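Local structure of unknown protein (Leishmania major, 1R75) at residues A[26-31]-A[110-115]; A[40-45]-A[53-58]; A[63-68]-A[125-130]. The protein is of unknown function, an all-beta protein of the DUF1935 family from a parasitic protozoan, built from two antiparallel sheets. One frame throughout, in Å; residues are numbered along the deposited sequence.

Contact 1: A[26-31]-A[110-115]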
loop_
_atom_site.group_PDB
_atom_site.type_symbol
_atom_site.label_atom_id
_atom_site.label_comp_id
_atom_site.label_asym_id
_atom_site.label_seq_id
_atom_site.Cartn_x
_atom_site.Cartn_y
_atom_site.Cartn_z
ATOM N N LYS A 26 3.474 -9.511 10.840
ATOM C CA LYS A 26 3.535 -8.112 11.203
ATOM C C LYS A 26 4.279 -7.316 10.143
ATOM O O LYS A 26 5.163 -7.825 9.504
ATOM C CB LYS A 26 4.233 -7.910 12.541
ATOM C CG LYS A 26 5.493 -8.653 12.702
ATOM C CD LYS A 26 6.078 -8.393 14.093
ATOM C CE LYS A 26 7.500 -8.939 14.200
ATOM N NZ LYS A 26 8.299 -8.154 15.192
ATOM N N PRO A 27 3.945 -6.035 10.055
ATOM C CA PRO A 27 4.688 -5.102 9.213
ATOM C C PRO A 27 6.145 -5.005 9.621
ATOM O O PRO A 27 6.498 -5.321 10.782
ATOM C CB PRO A 27 3.999 -3.777 9.472
ATOM C CG PRO A 27 2.733 -4.081 10.059
ATOM C CD PRO A 27 2.903 -5.347 10.843
ATOM N N THR A 28 7.003 -4.562 8.698
ATOM C CA THR A 28 8.421 -4.493 9.028
ATOM C C THR A 28 8.743 -3.156 9.631
ATOM O O THR A 28 9.875 -2.932 10.078
ATOM C CB THR A 28 9.254 -4.704 7.802
ATOM O OG1 THR A 28 8.799 -3.832 6.745
ATOM C CG2 THR A 28 9.042 -6.119 7.302
ATOM N N VAL A 29 7.765 -2.249 9.610
ATOM C CA VAL A 29 7.946 -0.937 10.188
ATOM C C VAL A 29 6.765 -0.598 11.079
ATOM O O VAL A 29 5.634 -1.034 10.855
ATOM C CB VAL A 29 8.079 0.136 9.098
ATOM C CG1 VAL A 29 9.350 -0.076 8.310
ATOM C CG2 VAL A 29 6.848 0.171 8.171
ATOM N N LYS A 30 7.045 0.200 12.099
ATOM C CA LYS A 30 5.981 0.776 12.901
ATOM C C LYS A 30 6.007 2.229 12.514
ATOM O O LYS A 30 7.052 2.902 12.556
ATOM C CB LYS A 30 6.202 0.651 14.427
ATOM C CG LYS A 30 6.362 -0.748 14.972
ATOM C CD LYS A 30 7.730 -0.892 15.677
ATOM C CE LYS A 30 7.701 -1.890 16.823
ATOM N NZ LYS A 30 9.078 -2.042 17.366
ATOM N N GLY A 31 4.867 2.716 12.119
ATOM C CA GLY A 31 4.733 4.117 11.906
ATOM C C GLY A 31 4.163 4.609 13.203
ATOM O O GLY A 31 4.435 4.083 14.274
ATOM N N LEU A 110 1.738 -11.302 3.532
ATOM C CA LEU A 110 2.506 -10.950 4.759
ATOM C C LEU A 110 3.648 -9.942 4.546
ATOM O O LEU A 110 4.488 -9.745 5.416
ATOM C CB LEU A 110 3.046 -12.253 5.464
ATOM C CG LEU A 110 1.916 -13.271 5.662
ATOM C CD1 LEU A 110 2.467 -14.612 6.283
ATOM C CD2 LEU A 110 0.818 -12.721 6.464
ATOM N N GLU A 111 3.677 -9.327 3.364
ATOM C CA GLU A 111 4.680 -8.402 3.006
ATOM C C GLU A 111 4.333 -7.012 3.411
ATOM O O GLU A 111 3.179 -6.640 3.443
ATOM C CB GLU A 111 4.828 -8.442 1.493
ATOM C CG GLU A 111 6.091 -7.978 0.885
ATOM C CD GLU A 111 6.104 -8.285 -0.629
ATOM O OE1 GLU A 111 5.247 -7.709 -1.381
ATOM O OE2 GLU A 111 6.956 -9.151 -1.058
ATOM N N THR A 112 5.361 -6.219 3.692
ATOM C CA THR A 112 5.274 -4.753 3.807
ATOM C C THR A 112 5.898 -4.096 2.547
ATOM O O THR A 112 7.027 -4.457 2.183
ATOM C CB THR A 112 6.023 -4.263 5.061
ATOM O OG1 THR A 112 5.475 -4.868 6.250
ATOM C CG2 THR A 112 5.766 -2.789 5.383
ATOM N N GLN A 113 5.168 -3.240 1.835
ATOM C CA GLN A 113 5.676 -2.439 0.736
ATOM C C GLN A 113 5.700 -0.971 1.154
ATOM O O GLN A 113 4.643 -0.392 1.412
ATOM C CB GLN A 113 4.837 -2.680 -0.555
ATOM C CG GLN A 113 5.105 -4.017 -1.150
ATOM C CD GLN A 113 6.372 -3.976 -2.062
ATOM O OE1 GLN A 113 7.315 -3.251 -1.797
ATOM N NE2 GLN A 113 6.340 -4.692 -3.137
ATOM N N MET A 114 6.884 -0.321 1.112
ATOM C CA MET A 114 6.973 1.154 1.128
ATOM C C MET A 114 6.253 1.693 -0.135
ATOM O O MET A 114 6.331 1.127 -1.211
ATOM C CB MET A 114 8.463 1.577 1.114
ATOM C CG MET A 114 9.169 1.140 2.357
ATOM S SD MET A 114 8.439 2.051 3.832
ATOM C CE MET A 114 8.383 0.691 4.517
ATOM N N PHE A 115 5.511 2.771 0.053
ATOM C CA PHE A 115 4.675 3.313 -0.956
ATOM C C PHE A 115 5.087 4.687 -1.396
ATOM O O PHE A 115 5.535 4.905 -2.596
ATOM C CB PHE A 115 3.252 3.241 -0.423
ATOM C CG PHE A 115 2.207 3.571 -1.463
ATOM C CD1 PHE A 115 2.191 2.902 -2.656
ATOM C CD2 PHE A 115 1.203 4.568 -1.217
ATOM C CE1 PHE A 115 1.198 3.176 -3.620
ATOM C CE2 PHE A 115 0.279 4.873 -2.214
ATOM C CZ PHE A 115 0.269 4.143 -3.391
HETATM O O HOH W 1 5.833 -7.695 6.609
#

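Contact 2: A[40-45]-A[53-58]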
loop_
_atom_site.group_PDB
_atom_site.type_symbol
_atom_site.label_atom_id
_atom_site.label_comp_id
_atom_site.label_asym_id
_atom_site.label_seq_id
_atom_site.Cartn_x
_atom_site.Cartn_y
_atom_site.Cartn_z
ATOM N N ASN A 40 -10.161 -5.326 6.213
ATOM C CA ASN A 40 -9.091 -5.697 7.150
ATOM C C ASN A 40 -8.068 -6.745 6.668
ATOM O O ASN A 40 -7.600 -7.592 7.447
ATOM C CB ASN A 40 -9.730 -6.184 8.439
ATOM C CG ASN A 40 -10.869 -5.332 8.832
ATOM O OD1 ASN A 40 -10.689 -4.139 9.097
ATOM N ND2 ASN A 40 -12.091 -5.892 8.762
ATOM N N ILE A 41 -7.751 -6.742 5.379
ATOM C CA ILE A 41 -6.645 -7.532 4.895
ATOM C C ILE A 41 -5.431 -6.603 4.685
ATOM O O ILE A 41 -4.292 -7.011 4.882
ATOM C CB ILE A 41 -6.991 -8.215 3.562
ATOM C CG1 ILE A 41 -8.162 -9.238 3.732
ATOM C CG2 ILE A 41 -5.807 -8.979 3.061
ATOM C CD1 ILE A 41 -9.104 -9.368 2.562
ATOM N N LEU A 42 -5.689 -5.405 4.170
ATOM C CA LEU A 42 -4.632 -4.446 3.857
ATOM C C LEU A 42 -4.600 -3.357 4.859
ATOM O O LEU A 42 -5.617 -2.693 5.125
ATOM C CB LEU A 42 -4.824 -3.854 2.436
ATOM C CG LEU A 42 -3.622 -3.082 1.882
ATOM C CD1 LEU A 42 -2.448 -3.902 1.624
ATOM C CD2 LEU A 42 -3.990 -2.238 0.643
ATOM N N TYR A 43 -3.414 -3.066 5.369
ATOM C CA TYR A 43 -3.253 -1.950 6.325
ATOM C C TYR A 43 -2.374 -0.922 5.722
ATOM O O TYR A 43 -1.317 -1.300 5.195
ATOM C CB TYR A 43 -2.598 -2.444 7.605
ATOM C CG TYR A 43 -3.525 -3.398 8.335
ATOM C CD1 TYR A 43 -4.406 -2.925 9.306
ATOM C CD2 TYR A 43 -3.594 -4.715 7.969
ATOM C CE1 TYR A 43 -5.295 -3.802 9.967
ATOM C CE2 TYR A 43 -4.463 -5.585 8.590
ATOM C CZ TYR A 43 -5.288 -5.120 9.614
ATOM O OH TYR A 43 -6.198 -5.973 10.180
ATOM N N ARG A 44 -2.762 0.338 5.824
ATOM C CA ARG A 44 -1.906 1.474 5.558
ATOM C C ARG A 44 -1.185 1.870 6.823
ATOM O O ARG A 44 -1.839 2.054 7.842
ATOM C CB ARG A 44 -2.727 2.613 5.020
ATOM C CG ARG A 44 -2.012 3.882 4.791
ATOM C CD ARG A 44 -2.866 4.874 3.988
ATOM N NE ARG A 44 -4.035 5.332 4.749
ATOM C CZ ARG A 44 -4.060 6.351 5.515
ATOM N NH1 ARG A 44 -2.966 7.085 5.691
ATOM N NH2 ARG A 44 -5.228 6.673 6.115
ATOM N N ILE A 45 0.143 1.956 6.776
ATOM C CA ILE A 45 0.971 2.291 7.953
ATOM C C ILE A 45 1.507 3.652 7.625
ATOM O O ILE A 45 2.278 3.801 6.652
ATOM C CB ILE A 45 2.133 1.316 8.118
ATOM C CG1 ILE A 45 1.566 -0.115 8.209
ATOM C CG2 ILE A 45 2.969 1.693 9.376
ATOM C CD1 ILE A 45 2.484 -1.105 7.637
ATOM N N TRP A 53 4.357 6.512 3.883
ATOM C CA TRP A 53 3.339 5.479 3.931
ATOM C C TRP A 53 3.862 4.162 3.414
ATOM O O TRP A 53 4.646 4.140 2.430
ATOM C CB TRP A 53 2.225 5.829 3.020
ATOM C CG TRP A 53 1.324 6.912 3.363
ATOM C CD1 TRP A 53 1.407 7.833 4.359
ATOM C CD2 TRP A 53 0.115 7.204 2.638
ATOM N NE1 TRP A 53 0.321 8.710 4.296
ATOM C CE2 TRP A 53 -0.469 8.355 3.224
ATOM C CE3 TRP A 53 -0.506 6.627 1.528
ATOM C CZ2 TRP A 53 -1.688 8.902 2.736
ATOM C CZ3 TRP A 53 -1.758 7.163 1.077
ATOM C CH2 TRP A 53 -2.276 8.280 1.641
ATOM N N ALA A 54 3.388 3.117 4.027
ATOM C CA ALA A 54 3.591 1.767 3.644
ATOM C C ALA A 54 2.288 0.979 3.747
ATOM O O ALA A 54 1.359 1.417 4.401
ATOM C CB ALA A 54 4.631 1.140 4.515
ATOM N N PHE A 55 2.232 -0.151 3.040
ATOM C CA PHE A 55 1.120 -1.095 3.109
ATOM C C PHE A 55 1.611 -2.443 3.603
ATOM O O PHE A 55 2.713 -2.924 3.241
ATOM C CB PHE A 55 0.496 -1.269 1.714
ATOM C CG PHE A 55 -0.249 -0.097 1.269
ATOM C CD1 PHE A 55 -1.419 0.277 1.900
ATOM C CD2 PHE A 55 0.209 0.654 0.193
ATOM C CE1 PHE A 55 -2.168 1.432 1.412
ATOM C CE2 PHE A 55 -0.506 1.750 -0.285
ATOM C CZ PHE A 55 -1.683 2.166 0.376
ATOM N N TYR A 56 0.801 -3.050 4.444
ATOM C CA TYR A 56 1.043 -4.388 4.954
ATOM C C TYR A 56 -0.160 -5.267 4.592
ATOM O O TYR A 56 -1.301 -4.851 4.780
ATOM C CB TYR A 56 1.314 -4.347 6.484
ATOM C CG TYR A 56 1.263 -5.709 7.105
ATOM C CD1 TYR A 56 2.247 -6.656 6.812
ATOM C CD2 TYR A 56 0.228 -6.076 7.937
ATOM C CE1 TYR A 56 2.170 -7.947 7.310
ATOM C CE2 TYR A 56 0.136 -7.367 8.446
ATOM C CZ TYR A 56 1.120 -8.265 8.162
ATOM O OH TYR A 56 1.061 -9.521 8.637
ATOM N N ASN A 57 0.105 -6.440 4.042
ATOM C CA ASN A 57 -0.899 -7.397 3.631
ATOM C C ASN A 57 -0.851 -8.536 4.700
ATOM O O ASN A 57 0.145 -9.262 4.796
ATOM C CB ASN A 57 -0.575 -7.828 2.207
ATOM C CG ASN A 57 -1.477 -8.998 1.700
ATOM O OD1 ASN A 57 -2.323 -9.561 2.429
ATOM N ND2 ASN A 57 -1.272 -9.353 0.459
ATOM N N ASP A 58 -1.899 -8.597 5.549
ATOM C CA ASP A 58 -2.030 -9.633 6.584
ATOM C C ASP A 58 -2.705 -10.961 6.095
ATOM O O ASP A 58 -2.992 -11.854 6.881
ATOM C CB ASP A 58 -2.790 -9.035 7.757
ATOM C CG ASP A 58 -2.630 -9.834 9.039
ATOM O OD1 ASP A 58 -1.503 -10.295 9.361
ATOM O OD2 ASP A 58 -3.617 -10.016 9.764
#

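Contact 3: A[63-68]-A[125-130]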
loop_
_atom_site.group_PDB
_atom_site.type_symbol
_atom_site.label_atom_id
_atom_site.label_comp_id
_atom_site.label_asym_id
_atom_site.label_seq_id
_atom_site.Cartn_x
_atom_site.Cartn_y
_atom_site.Cartn_z
ATOM N N ILE A 63 -2.505 -11.727 -3.105
ATOM C CA ILE A 63 -1.705 -10.600 -3.588
ATOM C C ILE A 63 -2.654 -9.438 -3.857
ATOM O O ILE A 63 -3.726 -9.633 -4.464
ATOM C CB ILE A 63 -0.844 -10.944 -4.788
ATOM C CG1 ILE A 63 -0.098 -9.700 -5.274
ATOM C CG2 ILE A 63 -1.585 -11.454 -5.917
ATOM C CD1 ILE A 63 0.895 -10.057 -6.388
ATOM N N ILE A 64 -2.293 -8.273 -3.340
ATOM C CA ILE A 64 -3.184 -7.091 -3.356
ATOM C C ILE A 64 -2.547 -6.067 -4.251
ATOM O O ILE A 64 -1.344 -5.843 -4.169
ATOM C CB ILE A 64 -3.433 -6.544 -1.971
ATOM C CG1 ILE A 64 -4.114 -7.627 -1.084
ATOM C CG2 ILE A 64 -4.206 -5.183 -2.034
ATOM C CD1 ILE A 64 -4.179 -7.288 0.305
ATOM N N HIS A 65 -3.315 -5.506 -5.181
ATOM C CA HIS A 65 -2.792 -4.419 -6.016
ATOM C C HIS A 65 -3.487 -3.159 -5.588
ATOM O O HIS A 65 -4.705 -3.133 -5.542
ATOM C CB HIS A 65 -3.112 -4.656 -7.498
ATOM C CG HIS A 65 -2.713 -3.529 -8.402
ATOM N ND1 HIS A 65 -3.629 -2.782 -9.115
ATOM C CD2 HIS A 65 -1.501 -2.989 -8.677
ATOM C CE1 HIS A 65 -2.998 -1.832 -9.777
ATOM N NE2 HIS A 65 -1.708 -1.949 -9.547
ATOM N N VAL A 66 -2.736 -2.124 -5.242
ATOM C CA VAL A 66 -3.326 -0.898 -4.737
ATOM C C VAL A 66 -2.813 0.262 -5.576
ATOM O O VAL A 66 -1.633 0.326 -5.913
ATOM C CB VAL A 66 -3.133 -0.703 -3.221
ATOM C CG1 VAL A 66 -1.716 -0.807 -2.801
ATOM C CG2 VAL A 66 -3.774 0.658 -2.710
ATOM N N ALA A 67 -3.719 1.108 -6.028
ATOM C CA ALA A 67 -3.340 2.355 -6.645
ATOM C C ALA A 67 -4.107 3.506 -6.031
ATOM O O ALA A 67 -5.329 3.423 -5.830
ATOM C CB ALA A 67 -3.610 2.361 -8.153
ATOM N N VAL A 68 -3.385 4.607 -5.808
ATOM C CA VAL A 68 -3.883 5.751 -5.134
ATOM C C VAL A 68 -3.601 6.960 -6.018
ATOM O O VAL A 68 -2.530 7.097 -6.577
ATOM C CB VAL A 68 -3.212 5.940 -3.785
ATOM C CG1 VAL A 68 -3.650 7.244 -3.141
ATOM C CG2 VAL A 68 -3.460 4.731 -2.820
ATOM N N VAL A 125 -8.388 6.263 -3.098
ATOM C CA VAL A 125 -8.147 4.989 -3.749
ATOM C C VAL A 125 -8.672 4.938 -5.161
ATOM O O VAL A 125 -9.864 5.154 -5.425
ATOM C CB VAL A 125 -8.678 3.841 -2.956
ATOM C CG1 VAL A 125 -8.492 2.534 -3.794
ATOM C CG2 VAL A 125 -8.017 3.781 -1.638
ATOM N N ASP A 126 -7.800 4.594 -6.111
ATOM C CA ASP A 126 -8.164 4.464 -7.494
ATOM C C ASP A 126 -8.517 3.009 -7.820
ATOM O O ASP A 126 -9.567 2.732 -8.454
ATOM C CB ASP A 126 -7.000 4.906 -8.345
ATOM C CG ASP A 126 -7.227 4.688 -9.804
ATOM O OD1 ASP A 126 -8.139 5.338 -10.363
ATOM O OD2 ASP A 126 -6.536 3.879 -10.473
ATOM N N THR A 127 -7.665 2.077 -7.392
ATOM C CA THR A 127 -7.910 0.624 -7.597
ATOM C C THR A 127 -7.500 -0.103 -6.373
ATOM O O THR A 127 -6.460 0.222 -5.757
ATOM C CB THR A 127 -6.960 0.084 -8.727
ATOM O OG1 THR A 127 -7.254 0.727 -9.957
ATOM C CG2 THR A 127 -7.173 -1.431 -8.979
ATOM N N LEU A 128 -8.310 -1.065 -5.943
ATOM C CA LEU A 128 -7.935 -1.907 -4.864
ATOM C C LEU A 128 -8.461 -3.314 -5.253
ATOM O O LEU A 128 -9.691 -3.484 -5.397
ATOM C CB LEU A 128 -8.508 -1.421 -3.624
ATOM C CG LEU A 128 -7.947 -1.889 -2.327
ATOM C CD1 LEU A 128 -6.473 -2.136 -2.214
ATOM C CD2 LEU A 128 -8.357 -0.848 -1.227
ATOM N N GLU A 129 -7.543 -4.212 -5.583
ATOM C CA GLU A 129 -7.883 -5.535 -6.142
ATOM C C GLU A 129 -7.057 -6.629 -5.503
ATOM O O GLU A 129 -5.920 -6.394 -5.100
ATOM C CB GLU A 129 -7.559 -5.561 -7.635
ATOM C CG GLU A 129 -8.260 -6.661 -8.385
ATOM C CD GLU A 129 -9.222 -6.129 -9.459
ATOM O OE1 GLU A 129 -8.906 -5.026 -10.058
ATOM O OE2 GLU A 129 -10.293 -6.804 -9.687
ATOM N N ALA A 130 -7.614 -7.820 -5.331
ATOM C CA ALA A 130 -6.826 -8.888 -4.807
ATOM C C ALA A 130 -7.078 -10.121 -5.627
ATOM O O ALA A 130 -8.183 -10.296 -6.156
ATOM C CB ALA A 130 -7.135 -9.134 -3.369
#

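Contact 1: A[26-31]-A[110-115]
Thr112 OG1 is held by two partners: the backbone N of Thr28 donates to it at 2.9 Å, and its own proton goes to a water whose O lies 2.9 Å from OG1. Here the loop 26-31 lies against the start of strand 112-117, at the surface of the antiparallel five-stranded sheet. The bond from Thr28 is bent, 142° at the hydrogen. The same water passes its two protons on, to Lys26 O at 3.0 Å and to Leu110 O at 2.7 Å, and so ties both backbones to the one hydroxyl. Thr112 turns OG1 to this side by setting it anti to its carbonyl carbon (chi1 -59°); CG2 is then anti to the backbone N, 3.5 Å from Thr28 OG1. The threonine side chains run past one another in opposite senses, Thr28 OG1 coming to 3.3 Å from Thr112 CB without bonding to it. Pro27 packs on Tyr56 of the adjacent strand 52-57, which Thr112 also touches. Farther along, the contact turns apolar: Val29 and Met114 meet tip to tip. The Met114 chain, bent at chi2 and chi3, brings CE to 4.0 Å from Val29 CG1, with Val29 CG2 equally near.

Contact 2: A[40-45]-A[53-58]
Ile45 N gives Ala54 O a nearly straight hydrogen bond of 2.7 Å in the antiparallel beta hairpin of strands 42-47 and 52-57. Ala54 N returns a bond to Ile45 O, and Tyr43 and Tyr56 form the next hydrogen-bonded pair, with N-O distances of 2.8 Å both ways. Asp58 N to Ile41 O extends the pairing beyond the strands. The tightly packed part lies toward the second sheet, where Leu42 lays CD2 3.8 Å from Phe55 CD1, the two side chains lying at a slant to each other. The Phe55 ring also meets Val66 of that sheet and stacks edge-to-face with Phe115. Asn57 is buried on this same face; its ND2 is satisfied by Leu62 O and Val107 O. On the reverse face Ile45 CD1 comes within 3.6 Å of Tyr56 CB, while the side chains of Tyr43 and Tyr56 run alongside each other, CD2 to CD2 4.1 Å; both meet Phe22 edge-to-face, and Pro27 rests on Tyr56 and Ile45. The solvent side is at Arg44, which is partly exposed. Its chain runs extended, then bends at chi3 (67°), bringing CD over the six-membered ring of Trp53, 3.9 Å from the centroid, in a CH-pi contact. The guanidinium makes a cation-pi interaction with the same ring, its plane inclined 46° to the indole, and Tyr35 of strand 33-36 supplies a second one. NH1 hangs over the indole face, offset toward the rim, 3.7 Å from Trp53 CZ2.

Contact 3: A[63-68]-A[125-130]
A classic beta bulge interrupts the antiparallel pairing of strands 62-71 and 123-132: Asp126 and Thr127 both face Ala67. Ala67 O takes two hydrogen bonds, from Asp126 N at 2.7 Å and from Thr127 N at 3.1 Å, both donors approaching from the same face of the carbonyl plane. The extra residue shifts the register by one, so Val68 pairs with Val125. On the Ile64 side of the bulge the pairing is regular, with His65 and Glu129 bonded both ways, His65 N to Glu129 O at 2.8 Å. On the face carrying Ile64, Val66 and Leu128, Leu128 CD1 touches both neighbours, 3.8 Å from Ile64 CG2 and 3.8 Å from Val66 CB. Leu128 reaches them with CG anti to its backbone N (chi1 -162°) and runs beside both in the same direction. On the other face Thr127 CG2 meets the edge of the His65 ring near its plane, 3.8 Å from ND1. NE2 of that ring makes a weak hydrogen bond to Glu104 OE1. Strand 123-132 is outermost in its sheet; strand 62-71 lies between it and strand 100-107, while Ile64 and Val66 pack against Asn57 and Phe55 of the facing sheet.

The three contacts step through the two layers of the fold. Contacts 1 and 2, centres about 7 Å apart, share the five-stranded sheet, where strands 112-117 and 52-57 are neighbours; backbone bonds probably run from Gln113 to Phe55 and from Phe115 to Trp53. Contact 3 belongs to the four-stranded sheet, its centre about 11 Å from that of contact 2; contacts 1 and 3, centres about 16 Å apart, lie on opposite sides of the chain's centre. Leu42 and Phe55 meet Leu128 and Val66 in the apolar layer between the sheets. Along the chain, contact 2 nests inside contact 1 and precedes contact 3, whereas contacts 1 and 3 interleave, so residues far apart in the sequence are brought together in the two sheets.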